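Local coordinates for mitogen activated protein kinase, putative (Leishmania donovani, PDB 4QNY) that probably transfers the gamma-phosphate of ATP to serine or threonine residues of protein substrates, as mitogen-activated protein kinases do, and binds an ATP analogue with magnesium, at residues E57-V62 against D339-I344; R189-P194 against L216-G221; E195-D200 against V232-K237; E247-S252 against P296-T301. One frame throughout, in Å; residues are numbered along the deposited sequence.

Contact 1: residues E57-V62 against D339-I344; sequences EIFEEV and DVKRAI
Phe59 and Lys341 make the closest approach of this contact: the lysine's methylene chain runs obliquely past the ring, with Phe59 CD1 3.6 Å from Lys341 CE. Lys341 CG lies 3.8 Å from Phe59 CE1, and the extended chain beyond it carries CE along the ring to CD1. Ile344, one helical turn further on, meets the same ring at its edge and near its plane, Ile344 CD1 being 3.7 Å from Phe59 CE1. The ring is turned toward helix 337-349 by a CG that stands beside the backbone N (chi1 -61°), and Ile58 CG2 sits over one of its faces. A flat, wide aromatic suits this place because it can meet a methylene chain and a branched aliphatic end at once.

That buried patch is tight; the remainder is looser. Val62 CG1 and Val340 CG2 are 5.0 Å apart, and Lys341 is partly exposed. Lysine serves both environments, its methylenes passing obliquely by the ring while its NZ is hydrogen-bonded to the carbonyl O of Phe98, whose ring also packs edge-to-face with Phe59. Val340 and Ala343 touch helix 62-77 as well. Such packing is consistent with the C-terminal extension of MAP kinases, whose last helix returns to the N-terminal lobe beside its C-helix.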
loop_
_atom_site.group_PDB
_atom_site.type_symbol
_atom_site.label_atom_id
_atom_site.label_comp_id
_atom_site.label_asym_id
_atom_site.label_seq_id
_atom_site.Cartn_x
_atom_site.Cartn_y
_atom_site.Cartn_z
ATOM N N GLU A 57 -6.474 19.671 7.105
ATOM C CA GLU A 57 -6.988 19.600 5.742
ATOM C C GLU A 57 -7.833 18.348 5.522
ATOM O O GLU A 57 -8.646 18.292 4.599
ATOM C CB GLU A 57 -5.833 19.647 4.739
ATOM C CG GLU A 57 -4.625 20.455 5.210
ATOM C CD GLU A 57 -4.941 21.914 5.505
ATOM O OE1 GLU A 57 -5.971 22.427 5.017
ATOM O OE2 GLU A 57 -4.151 22.552 6.231
ATOM N N ILE A 58 -7.639 17.348 6.376
ATOM C CA ILE A 58 -8.434 16.127 6.324
ATOM C C ILE A 58 -9.874 16.410 6.758
ATOM O O ILE A 58 -10.824 15.861 6.194
ATOM C CB ILE A 58 -7.811 15.019 7.209
ATOM C CG1 ILE A 58 -6.708 14.287 6.441
ATOM C CG2 ILE A 58 -8.859 14.016 7.668
ATOM C CD1 ILE A 58 -7.208 13.530 5.228
ATOM N N PHE A 59 -10.030 17.293 7.740
ATOM C CA PHE A 59 -11.347 17.601 8.289
ATOM C C PHE A 59 -12.019 18.783 7.597
ATOM O O PHE A 59 -12.970 19.360 8.125
ATOM C CB PHE A 59 -11.236 17.868 9.790
ATOM C CG PHE A 59 -10.728 16.693 10.568
ATOM C CD1 PHE A 59 -11.575 15.651 10.899
ATOM C CD2 PHE A 59 -9.399 16.621 10.951
ATOM C CE1 PHE A 59 -11.110 14.562 11.608
ATOM C CE2 PHE A 59 -8.928 15.536 11.660
ATOM C CZ PHE A 59 -9.784 14.503 11.985
ATOM N N GLU A 60 -11.523 19.141 6.417
ATOM C CA GLU A 60 -12.152 20.179 5.610
ATOM C C GLU A 60 -13.094 19.545 4.593
ATOM O O GLU A 60 -14.085 20.150 4.182
ATOM C CB GLU A 60 -11.100 21.033 4.902
ATOM N N GLU A 61 -12.775 18.317 4.195
ATOM C CA GLU A 61 -13.601 17.564 3.261
ATOM C C GLU A 61 -14.150 16.307 3.925
ATOM O O GLU A 61 -13.443 15.634 4.677
ATOM C CB GLU A 61 -12.801 17.195 2.010
ATOM N N VAL A 62 -15.412 15.997 3.649
ATOM C CA VAL A 62 -16.061 14.832 4.240
ATOM C C VAL A 62 -15.452 13.538 3.704
ATOM O O VAL A 62 -15.295 12.563 4.440
ATOM C CB VAL A 62 -17.577 14.835 3.966
ATOM C CG1 VAL A 62 -18.262 13.729 4.752
ATOM C CG2 VAL A 62 -18.172 16.187 4.323
ATOM N N ASP A 339 -19.781 14.179 12.449
ATOM C CA ASP A 339 -20.126 12.785 12.708
ATOM C C ASP A 339 -18.901 11.877 12.608
ATOM O O ASP A 339 -18.805 10.873 13.314
ATOM C CB ASP A 339 -21.208 12.315 11.734
ATOM N N VAL A 340 -17.971 12.236 11.730
ATOM C CA VAL A 340 -16.732 11.482 11.581
ATOM C C VAL A 340 -15.815 11.714 12.779
ATOM O O VAL A 340 -15.220 10.773 13.305
ATOM C CB VAL A 340 -15.990 11.860 10.283
ATOM C CG1 VAL A 340 -14.657 11.133 10.198
ATOM C CG2 VAL A 340 -16.850 11.540 9.072
ATOM N N LYS A 341 -15.712 12.970 13.210
ATOM C CA LYS A 341 -14.888 13.326 14.361
ATOM C C LYS A 341 -15.325 12.575 15.615
ATOM O O LYS A 341 -14.490 12.109 16.391
ATOM C CB LYS A 341 -14.938 14.834 14.618
ATOM C CG LYS A 341 -14.230 15.674 13.570
ATOM C CD LYS A 341 -14.224 17.143 13.963
ATOM C CE LYS A 341 -13.470 17.986 12.950
ATOM N NZ LYS A 341 -13.441 19.422 13.340
ATOM N N ARG A 342 -16.635 12.465 15.804
ATOM C CA ARG A 342 -17.187 11.753 16.950
ATOM C C ARG A 342 -16.862 10.265 16.875
ATOM O O ARG A 342 -16.607 9.622 17.893
ATOM C CB ARG A 342 -18.701 11.960 17.033
ATOM N N ALA A 343 -16.870 9.727 15.659
ATOM C CA ALA A 343 -16.572 8.317 15.440
ATOM C C ALA A 343 -15.101 8.018 15.707
ATOM O O ALA A 343 -14.753 6.930 16.165
ATOM C CB ALA A 343 -16.948 7.910 14.024
ATOM N N ILE A 344 -14.241 8.990 15.417
ATOM C CA ILE A 344 -12.809 8.835 15.640
ATOM C C ILE A 344 -12.492 8.799 17.132
ATOM O O ILE A 344 -11.655 8.009 17.577
ATOM C CB ILE A 344 -12.004 9.965 14.961
ATOM C CG1 ILE A 344 -12.170 9.894 13.442
ATOM C CG2 ILE A 344 -10.530 9.871 15.318
ATOM C CD1 ILE A 344 -11.465 11.007 12.697
#

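Contact 2: residues R189-P194 against L216-G221; sequences RWYRAP and LGELLG
Tyr191 and Glu218 meet through a single polar contact, a short hydrogen bond in which Tyr191 OH donates to Glu218 OE2 at 2.6 Å. The carboxylate oxygen receives it on its syn lone pair, the side facing its partner oxygen. Ring and carboxylate planes are 31° apart, and OE2 lies near the ring plane at its edge, 3.1 Å from Tyr191 CE1.

The two side chains approach from opposite directions, and their torsions explain how they span a wide backbone gap: Tyr191 CA and Gly217 CA, the nearest such pair, are 11.2 Å apart. On the tyrosine, CG stands beside the backbone N (chi1 -58°), and the rigid ring then carries the hydroxyl far from its own loop. Glu218 also has CG beside N, but its chain is straight beyond that point (chi2 -178°), which delivers the carboxylate to the phenol. Each residue type fits its task: tyrosine combines a long apolar reach with a donor at the end, and glutamate, buried here, offers an acceptor whose charge the phenol would help to stabilise. The bond in turn probably restrains the position of the hydroxyl end.

Tyr191 follows Trp190 in a type I turn from Arg189 to Arg192, just ahead of helix 194-197. The loop leads into the APE motif that ends the activation segment of protein kinases, probably as its P+1 region. The ring also touches Pro153 and Cys214, the latter on helix 206-219, while Glu218 stands near the C-terminal end of that same helix. On other sides of this helix, Leu216 packs against helices 124-143 and 282-291.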
loop_
_atom_site.group_PDB
_atom_site.type_symbol
_atom_site.label_atom_id
_atom_site.label_comp_id
_atom_site.label_asym_id
_atom_site.label_seq_id
_atom_site.Cartn_x
_atom_site.Cartn_y
_atom_site.Cartn_z
ATOM N N ARG A 189 1.404 7.029 -9.779
ATOM C CA ARG A 189 0.463 6.166 -10.490
ATOM C C ARG A 189 1.159 4.936 -11.069
ATOM O O ARG A 189 0.541 4.126 -11.760
ATOM C CB ARG A 189 -0.229 6.941 -11.614
ATOM C CG ARG A 189 0.651 7.157 -12.838
ATOM C CD ARG A 189 -0.090 7.867 -13.961
ATOM N NE ARG A 189 -0.275 9.290 -13.686
ATOM C CZ ARG A 189 -1.457 9.892 -13.625
ATOM N NH1 ARG A 189 -2.569 9.199 -13.826
ATOM N NH2 ARG A 189 -1.528 11.192 -13.368
ATOM N N TRP A 190 2.448 4.799 -10.773
ATOM C CA TRP A 190 3.287 3.780 -11.397
ATOM C C TRP A 190 2.931 2.349 -10.996
ATOM O O TRP A 190 3.427 1.394 -11.591
ATOM C CB TRP A 190 4.757 4.043 -11.062
ATOM C CG TRP A 190 5.270 5.350 -11.586
ATOM C CD1 TRP A 190 4.650 6.178 -12.478
ATOM C CD2 TRP A 190 6.509 5.982 -11.246
ATOM N NE1 TRP A 190 5.429 7.284 -12.716
ATOM C CE2 TRP A 190 6.574 7.189 -11.970
ATOM C CE3 TRP A 190 7.568 5.645 -10.398
ATOM C CZ2 TRP A 190 7.658 8.058 -11.874
ATOM C CZ3 TRP A 190 8.643 6.509 -10.304
ATOM C CH2 TRP A 190 8.680 7.702 -11.038
ATOM N N TYR A 191 2.071 2.201 -9.995
ATOM C CA TYR A 191 1.757 0.882 -9.462
ATOM C C TYR A 191 0.285 0.530 -9.641
ATOM O O TYR A 191 -0.214 -0.426 -9.048
ATOM C CB TYR A 191 2.157 0.812 -7.987
ATOM C CG TYR A 191 3.625 1.107 -7.782
ATOM C CD1 TYR A 191 4.571 0.097 -7.861
ATOM C CD2 TYR A 191 4.067 2.402 -7.538
ATOM C CE1 TYR A 191 5.915 0.362 -7.691
ATOM C CE2 TYR A 191 5.410 2.678 -7.367
ATOM C CZ TYR A 191 6.330 1.654 -7.444
ATOM O OH TYR A 191 7.669 1.920 -7.271
ATOM N N ARG A 192 -0.400 1.304 -10.476
ATOM C CA ARG A 192 -1.801 1.051 -10.785
ATOM C C ARG A 192 -1.954 -0.058 -11.821
ATOM O O ARG A 192 -1.322 -0.028 -12.877
ATOM C CB ARG A 192 -2.475 2.331 -11.281
ATOM C CG ARG A 192 -2.627 3.397 -10.211
ATOM C CD ARG A 192 -3.208 4.678 -10.779
ATOM N NE ARG A 192 -3.845 5.482 -9.743
ATOM C CZ ARG A 192 -4.438 6.652 -9.960
ATOM N NH1 ARG A 192 -4.478 7.163 -11.183
ATOM N NH2 ARG A 192 -4.998 7.306 -8.952
ATOM N N ALA A 193 -2.796 -1.037 -11.503
ATOM C CA ALA A 193 -3.090 -2.142 -12.407
ATOM C C ALA A 193 -3.733 -1.631 -13.697
ATOM O O ALA A 193 -4.391 -0.592 -13.689
ATOM C CB ALA A 193 -3.995 -3.154 -11.716
ATOM N N PRO A 194 -3.538 -2.359 -14.812
ATOM C CA PRO A 194 -4.076 -1.938 -16.112
ATOM C C PRO A 194 -5.594 -1.766 -16.124
ATOM O O PRO A 194 -6.095 -0.919 -16.863
ATOM C CB PRO A 194 -3.653 -3.075 -17.055
ATOM C CG PRO A 194 -3.320 -4.226 -16.161
ATOM C CD PRO A 194 -2.761 -3.604 -14.924
ATOM N N LEU A 216 8.111 -6.742 -6.927
ATOM C CA LEU A 216 8.989 -7.865 -7.242
ATOM C C LEU A 216 9.952 -7.502 -8.370
ATOM O O LEU A 216 11.123 -7.879 -8.344
ATOM C CB LEU A 216 8.170 -9.100 -7.621
ATOM C CG LEU A 216 8.949 -10.324 -8.114
ATOM C CD1 LEU A 216 9.965 -10.773 -7.077
ATOM C CD2 LEU A 216 8.004 -11.463 -8.463
ATOM N N GLY A 217 9.450 -6.761 -9.353
ATOM C CA GLY A 217 10.260 -6.335 -10.479
ATOM C C GLY A 217 11.406 -5.435 -10.062
ATOM O O GLY A 217 12.483 -5.465 -10.660
ATOM N N GLU A 218 11.176 -4.636 -9.028
ATOM C CA GLU A 218 12.197 -3.725 -8.528
ATOM C C GLU A 218 13.171 -4.431 -7.589
ATOM O O GLU A 218 14.367 -4.142 -7.595
ATOM C CB GLU A 218 11.550 -2.535 -7.817
ATOM C CG GLU A 218 10.726 -1.647 -8.731
ATOM C CD GLU A 218 10.129 -0.459 -8.007
ATOM O OE1 GLU A 218 10.855 0.187 -7.223
ATOM O OE2 GLU A 218 8.934 -0.171 -8.221
ATOM N N LEU A 219 12.651 -5.353 -6.783
ATOM C CA LEU A 219 13.479 -6.129 -5.863
ATOM C C LEU A 219 14.481 -6.996 -6.618
ATOM O O LEU A 219 15.594 -7.232 -6.146
ATOM C CB LEU A 219 12.605 -7.003 -4.960
ATOM C CG LEU A 219 11.800 -6.288 -3.872
ATOM C CD1 LEU A 219 10.795 -7.235 -3.237
ATOM C CD2 LEU A 219 12.724 -5.698 -2.815
ATOM N N LEU A 220 14.082 -7.461 -7.798
ATOM C CA LEU A 220 14.937 -8.307 -8.624
ATOM C C LEU A 220 16.056 -7.513 -9.296
ATOM O O LEU A 220 16.877 -8.077 -10.019
ATOM C CB LEU A 220 14.104 -9.030 -9.684
ATOM C CG LEU A 220 13.302 -10.238 -9.196
ATOM C CD1 LEU A 220 12.350 -10.723 -10.278
ATOM C CD2 LEU A 220 14.241 -11.356 -8.762
ATOM N N GLY A 221 16.080 -6.204 -9.059
ATOM C CA GLY A 221 17.144 -5.356 -9.566
ATOM C C GLY A 221 16.704 -4.430 -10.682
ATOM O O GLY A 221 17.155 -4.565 -11.820
#

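Contact 3: residues E195-D200 against V232-K237; sequences ELVMED and VNQLDK
Val197 CG1 and Leu235 CG both stand anti to their backbone nitrogens (chi1 179° and -179°), and the two side chains cross obliquely. Val197 CG1 thereby rests 3.8 Å from Leu235 CB and 3.7 Å from Leu235 N. The valine's other methyl meets the preceding residue, crossing it at about a right angle, Val197 CG2 being 3.7 Å from Gln234 CG. Beta-branching suits this place, since two methyls from one short side chain reach two consecutive residues of the facing helix.

Gln234 CG is placed against Val197 by chi1 (-180°), and the bend at chi2 then turns the amide aside, where NE2 is hydrogen-bonded to the carbonyl O of Phe226. Met198 adds a longer, more flexible arm: its CG lies 3.8 Å from Leu235 CD1, and its SD is close to the same methyl. All four touching residues are buried.

Just beyond, a Schellman motif ends the helix, with Asp200 N bonded to Glu195 O, Glu199 N to Leu196 O, and Glu199 at positive phi. The short helix 194-197, which begins within the protein kinase APE motif (Ala193-Pro194-Glu195), thus leans on helix 231-242 of the C-terminal lobe through Val197, while Met198 also reaches helix 256-264 and Leu196 touches helix 206-219.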
loop_
_atom_site.group_PDB
_atom_site.type_symbol
_atom_site.label_atom_id
_atom_site.label_comp_id
_atom_site.label_asym_id
_atom_site.label_seq_id
_atom_site.Cartn_x
_atom_site.Cartn_y
_atom_site.Cartn_z
ATOM N N GLU A 195 -6.313 -2.548 -15.326
ATOM C CA GLU A 195 -7.765 -2.419 -15.271
ATOM C C GLU A 195 -8.168 -1.073 -14.670
ATOM O O GLU A 195 -9.190 -0.500 -15.047
ATOM C CB GLU A 195 -8.392 -3.568 -14.474
ATOM C CG GLU A 195 -7.819 -3.779 -13.082
ATOM C CD GLU A 195 -6.700 -4.802 -13.060
ATOM O OE1 GLU A 195 -6.640 -5.595 -12.099
ATOM O OE2 GLU A 195 -5.878 -4.811 -14.001
ATOM N N LEU A 196 -7.362 -0.570 -13.741
ATOM C CA LEU A 196 -7.582 0.759 -13.183
ATOM C C LEU A 196 -7.255 1.819 -14.225
ATOM O O LEU A 196 -8.039 2.736 -14.464
ATOM C CB LEU A 196 -6.730 0.976 -11.929
ATOM C CG LEU A 196 -7.063 0.136 -10.696
ATOM C CD1 LEU A 196 -6.129 0.483 -9.545
ATOM C CD2 LEU A 196 -8.511 0.340 -10.294
ATOM N N VAL A 197 -6.087 1.669 -14.843
ATOM C CA VAL A 197 -5.602 2.598 -15.858
ATOM C C VAL A 197 -6.578 2.726 -17.024
ATOM O O VAL A 197 -6.761 3.810 -17.583
ATOM C CB VAL A 197 -4.222 2.154 -16.390
ATOM C CG1 VAL A 197 -3.724 3.100 -17.470
ATOM C CG2 VAL A 197 -3.219 2.067 -15.249
ATOM N N MET A 198 -7.220 1.618 -17.379
ATOM C CA MET A 198 -8.143 1.606 -18.507
ATOM C C MET A 198 -9.581 1.889 -18.079
ATOM O O MET A 198 -10.523 1.615 -18.821
ATOM C CB MET A 198 -8.057 0.270 -19.242
ATOM C CG MET A 198 -6.740 0.071 -19.968
ATOM S SD MET A 198 -6.682 -1.450 -20.924
ATOM C CE MET A 198 -7.938 -1.138 -22.162
ATOM N N GLU A 199 -9.731 2.435 -16.874
ATOM C CA GLU A 199 -11.002 2.974 -16.392
ATOM C C GLU A 199 -12.107 1.933 -16.225
ATOM O O GLU A 199 -13.278 2.225 -16.465
ATOM C CB GLU A 199 -11.496 4.079 -17.330
ATOM C CG GLU A 199 -10.481 5.173 -17.600
ATOM C CD GLU A 199 -10.896 6.074 -18.744
ATOM O OE1 GLU A 199 -11.764 5.659 -19.540
ATOM O OE2 GLU A 199 -10.355 7.194 -18.846
ATOM N N ASP A 200 -11.744 0.723 -15.812
ATOM C CA ASP A 200 -12.754 -0.260 -15.439
ATOM C C ASP A 200 -13.332 0.110 -14.081
ATOM O O ASP A 200 -12.621 0.124 -13.077
ATOM C CB ASP A 200 -12.172 -1.673 -15.420
ATOM C CG ASP A 200 -12.656 -2.512 -16.585
ATOM O OD1 ASP A 200 -13.144 -1.925 -17.571
ATOM O OD2 ASP A 200 -12.542 -3.755 -16.520
ATOM N N VAL A 232 -2.994 7.725 -19.895
ATOM C CA VAL A 232 -2.728 7.091 -21.181
ATOM C C VAL A 232 -1.267 6.667 -21.280
ATOM O O VAL A 232 -0.959 5.568 -21.744
ATOM C CB VAL A 232 -3.077 8.027 -22.357
ATOM C CG1 VAL A 232 -2.619 7.424 -23.680
ATOM C CG2 VAL A 232 -4.570 8.303 -22.383
ATOM N N ASN A 233 -0.371 7.536 -20.822
ATOM C CA ASN A 233 1.055 7.237 -20.829
ATOM C C ASN A 233 1.390 6.058 -19.920
ATOM O O ASN A 233 2.333 5.311 -20.181
ATOM C CB ASN A 233 1.862 8.468 -20.415
ATOM C CG ASN A 233 3.357 8.265 -20.571
ATOM O OD1 ASN A 233 4.113 8.366 -19.605
ATOM N ND2 ASN A 233 3.788 7.970 -21.791
ATOM N N GLN A 234 0.612 5.896 -18.853
ATOM C CA GLN A 234 0.786 4.768 -17.945
ATOM C C GLN A 234 0.469 3.459 -18.662
ATOM O O GLN A 234 1.178 2.466 -18.503
ATOM C CB GLN A 234 -0.099 4.925 -16.706
ATOM C CG GLN A 234 0.026 3.794 -15.696
ATOM C CD GLN A 234 1.393 3.738 -15.041
ATOM O OE1 GLN A 234 2.057 4.761 -14.874
ATOM N NE2 GLN A 234 1.820 2.537 -14.668
ATOM N N LEU A 235 -0.598 3.470 -19.454
ATOM C CA LEU A 235 -0.982 2.299 -20.234
ATOM C C LEU A 235 0.084 1.972 -21.274
ATOM O O LEU A 235 0.387 0.805 -21.517
ATOM C CB LEU A 235 -2.333 2.519 -20.916
ATOM C CG LEU A 235 -2.853 1.341 -21.742
ATOM C CD1 LEU A 235 -3.075 0.122 -20.859
ATOM C CD2 LEU A 235 -4.130 1.712 -22.479
ATOM N N ASP A 236 0.649 3.009 -21.883
ATOM C CA ASP A 236 1.711 2.833 -22.867
ATOM C C ASP A 236 2.935 2.174 -22.240
ATOM O O ASP A 236 3.524 1.265 -22.823
ATOM C CB ASP A 236 2.097 4.176 -23.492
ATOM C CG ASP A 236 1.038 4.704 -24.442
ATOM O OD1 ASP A 236 0.369 3.885 -25.107
ATOM O OD2 ASP A 236 0.877 5.939 -24.528
ATOM N N LYS A 237 3.306 2.633 -21.047
ATOM C CA LYS A 237 4.468 2.103 -20.341
ATOM C C LYS A 237 4.272 0.644 -19.944
ATOM O O LYS A 237 5.215 -0.147 -19.970
ATOM C CB LYS A 237 4.770 2.945 -19.099
ATOM C CG LYS A 237 5.343 4.318 -19.405
ATOM C CD LYS A 237 6.735 4.209 -20.001
ATOM C CE LYS A 237 7.260 5.568 -20.434
ATOM N NZ LYS A 237 7.245 6.554 -19.318
#

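Contact 4: residues E247-S252 against P296-T301; sequences EEDINS and PKRRIT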
loop_
_atom_site.group_PDB
_atom_site.type_symbol
_atom_site.label_atom_id
_atom_site.label_comp_id
_atom_site.label_asym_id
_atom_site.label_seq_id
_atom_site.Cartn_x
_atom_site.Cartn_y
_atom_site.Cartn_z
ATOM N N GLU A 247 -6.857 -9.932 -28.396
ATOM C CA GLU A 247 -8.090 -9.189 -28.630
ATOM C C GLU A 247 -9.143 -9.514 -27.574
ATOM O O GLU A 247 -9.881 -8.634 -27.129
ATOM C CB GLU A 247 -8.635 -9.492 -30.029
ATOM C CG GLU A 247 -9.828 -8.639 -30.446
ATOM C CD GLU A 247 -9.418 -7.335 -31.110
ATOM O OE1 GLU A 247 -8.306 -6.840 -30.828
ATOM O OE2 GLU A 247 -10.211 -6.805 -31.916
ATOM N N GLU A 248 -9.198 -10.780 -27.172
ATOM C CA GLU A 248 -10.167 -11.235 -26.181
ATOM C C GLU A 248 -9.848 -10.696 -24.789
ATOM O O GLU A 248 -10.744 -10.504 -23.968
ATOM C CB GLU A 248 -10.221 -12.764 -26.150
ATOM N N ASP A 249 -8.567 -10.457 -24.526
ATOM C CA ASP A 249 -8.150 -9.905 -23.242
ATOM C C ASP A 249 -8.400 -8.402 -23.186
ATOM O O ASP A 249 -8.808 -7.871 -22.154
ATOM C CB ASP A 249 -6.674 -10.207 -22.977
ATOM C CG ASP A 249 -6.445 -11.639 -22.534
ATOM O OD1 ASP A 249 -7.307 -12.178 -21.809
ATOM O OD2 ASP A 249 -5.406 -12.223 -22.908
ATOM N N ILE A 250 -8.152 -7.723 -24.302
ATOM C CA ILE A 250 -8.413 -6.293 -24.406
ATOM C C ILE A 250 -9.899 -6.011 -24.197
ATOM O O ILE A 250 -10.267 -5.073 -23.492
ATOM C CB ILE A 250 -7.966 -5.733 -25.771
ATOM C CG1 ILE A 250 -6.457 -5.912 -25.951
ATOM C CG2 ILE A 250 -8.339 -4.262 -25.900
ATOM C CD1 ILE A 250 -5.940 -5.425 -27.282
ATOM N N ASN A 251 -10.745 -6.841 -24.797
ATOM C CA ASN A 251 -12.190 -6.700 -24.655
ATOM C C ASN A 251 -12.688 -7.050 -23.255
ATOM O O ASN A 251 -13.842 -6.786 -22.917
ATOM C CB ASN A 251 -12.911 -7.574 -25.685
ATOM C CG ASN A 251 -12.701 -7.094 -27.106
ATOM O OD1 ASN A 251 -12.524 -5.901 -27.350
ATOM N ND2 ASN A 251 -12.725 -8.024 -28.052
ATOM N N SER A 252 -11.818 -7.644 -22.445
ATOM C CA SER A 252 -12.201 -8.098 -21.113
ATOM C C SER A 252 -11.945 -7.042 -20.040
ATOM O O SER A 252 -12.476 -7.131 -18.934
ATOM C CB SER A 252 -11.457 -9.386 -20.759
ATOM O OG SER A 252 -11.842 -9.862 -19.481
ATOM N N PRO A 296 -6.792 -9.372 -15.358
ATOM C CA PRO A 296 -6.782 -9.773 -13.945
ATOM C C PRO A 296 -7.364 -11.167 -13.721
ATOM O O PRO A 296 -7.059 -11.804 -12.713
ATOM C CB PRO A 296 -7.649 -8.702 -13.268
ATOM C CG PRO A 296 -8.482 -8.126 -14.369
ATOM C CD PRO A 296 -7.609 -8.168 -15.582
ATOM N N LYS A 297 -8.184 -11.633 -14.658
ATOM C CA LYS A 297 -8.802 -12.949 -14.550
ATOM C C LYS A 297 -7.812 -14.062 -14.887
ATOM O O LYS A 297 -8.014 -15.216 -14.512
ATOM C CB LYS A 297 -10.025 -13.040 -15.465
ATOM C CG LYS A 297 -11.125 -12.049 -15.126
ATOM C CD LYS A 297 -12.262 -12.121 -16.134
ATOM C CE LYS A 297 -13.338 -11.090 -15.833
ATOM N NZ LYS A 297 -14.008 -11.342 -14.528
ATOM N N ARG A 298 -6.747 -13.709 -15.598
ATOM C CA ARG A 298 -5.701 -14.667 -15.944
ATOM C C ARG A 298 -4.447 -14.404 -15.116
ATOM O O ARG A 298 -3.470 -15.149 -15.187
ATOM C CB ARG A 298 -5.384 -14.599 -17.440
ATOM C CG ARG A 298 -6.533 -15.049 -18.330
ATOM C CD ARG A 298 -6.438 -14.438 -19.720
ATOM N NE ARG A 298 -5.388 -15.039 -20.537
ATOM C CZ ARG A 298 -5.616 -15.825 -21.584
ATOM N NH1 ARG A 298 -4.600 -16.328 -22.273
ATOM N NH2 ARG A 298 -6.860 -16.107 -21.946
ATOM N N ARG A 299 -4.491 -13.332 -14.331
ATOM C CA ARG A 299 -3.404 -12.982 -13.427
ATOM C C ARG A 299 -3.403 -13.913 -12.219
ATOM O O ARG A 299 -4.461 -14.357 -11.770
ATOM C CB ARG A 299 -3.536 -11.523 -12.983
ATOM C CG ARG A 299 -2.399 -11.010 -12.115
ATOM C CD ARG A 299 -2.662 -9.576 -11.687
ATOM N NE ARG A 299 -2.911 -8.709 -12.835
ATOM C CZ ARG A 299 -3.790 -7.712 -12.843
ATOM N NH1 ARG A 299 -4.512 -7.451 -11.763
ATOM N NH2 ARG A 299 -3.948 -6.977 -13.935
ATOM N N ILE A 300 -2.216 -14.211 -11.700
ATOM C CA ILE A 300 -2.087 -15.107 -10.560
ATOM C C ILE A 300 -2.777 -14.513 -9.331
ATOM O O ILE A 300 -2.776 -13.298 -9.128
ATOM C CB ILE A 300 -0.596 -15.417 -10.250
ATOM C CG1 ILE A 300 -0.466 -16.676 -9.390
ATOM C CG2 ILE A 300 0.100 -14.225 -9.600
ATOM C CD1 ILE A 300 0.959 -17.166 -9.246
ATOM N N THR A 301 -3.402 -15.373 -8.533
ATOM C CA THR A 301 -4.074 -14.928 -7.319
ATOM C C THR A 301 -3.104 -14.974 -6.147
ATOM O O THR A 301 -1.997 -15.494 -6.274
ATOM C CB THR A 301 -5.310 -15.789 -7.001
ATOM O OG1 THR A 301 -4.904 -17.142 -6.757
ATOM C CG2 THR A 301 -6.294 -15.759 -8.160
#
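Asp249 OD1 has three neighbours: it accepts a hydrogen bond from Asn295 ND2, lies 3.2 Å from Arg298 CD, and forms a long salt bridge with Arg298 NE at 3.7 Å. The other oxygen, OD2, has a weak hydrogen bond to Ser246 OG. The ion pair is one of charges alone, since no N-H points at the carboxylate. OD2 instead stands 3.7 Å above one face of the guanidinium, offset toward its rim, and the two planes are 77° apart.

Bending at chi3 (74°) turns the arginine's end so that this face, rather than its N-H edge, meets the acid. Aspartate suits the site because its short arm leaves OD1 for Asn295, just before 296-301, and OD2 for Ser246, just before the helix; the exposed arginine supplies a probably favourable but less directional charge. Ser252 and Lys297 meet loosely at the solvent side, Ser252 OG being 4.1 Å from Lys297 CD.

The acid comes from the short helix 247-250, whose Ile250 packs on helix 256-264. The basic residues belong to the loop between helices 282-291 and 302-306; further along, Arg299 makes the salt bridge to the APE glutamate, Glu195, typical of protein kinases and touches helix 206-219, while Ile300 touches helix 282-291.

Overall arrangement
From the N terminus, the chain leaves strand 47-54, and contact 1 begins there, closing only when helix 337-349 returns to the N-terminal lobe; this long loop encloses the other three contacts. Contacts 2 and 3 cross, since 195-200 lies between 189-194 and 216-221, whereas 232-237 follows both. They touch where Arg192 O packs on Val197 CG2. Contact 4 opens after contact 3 has closed, yet the two join in space through a salt bridge from Glu195 to Arg299. Contacts 2, 3 and 4 thus tie together the helical C-terminal lobe, with centres 14 to 18 Å apart, while the centre of contact 1 is about 32 to 39 Å from theirs.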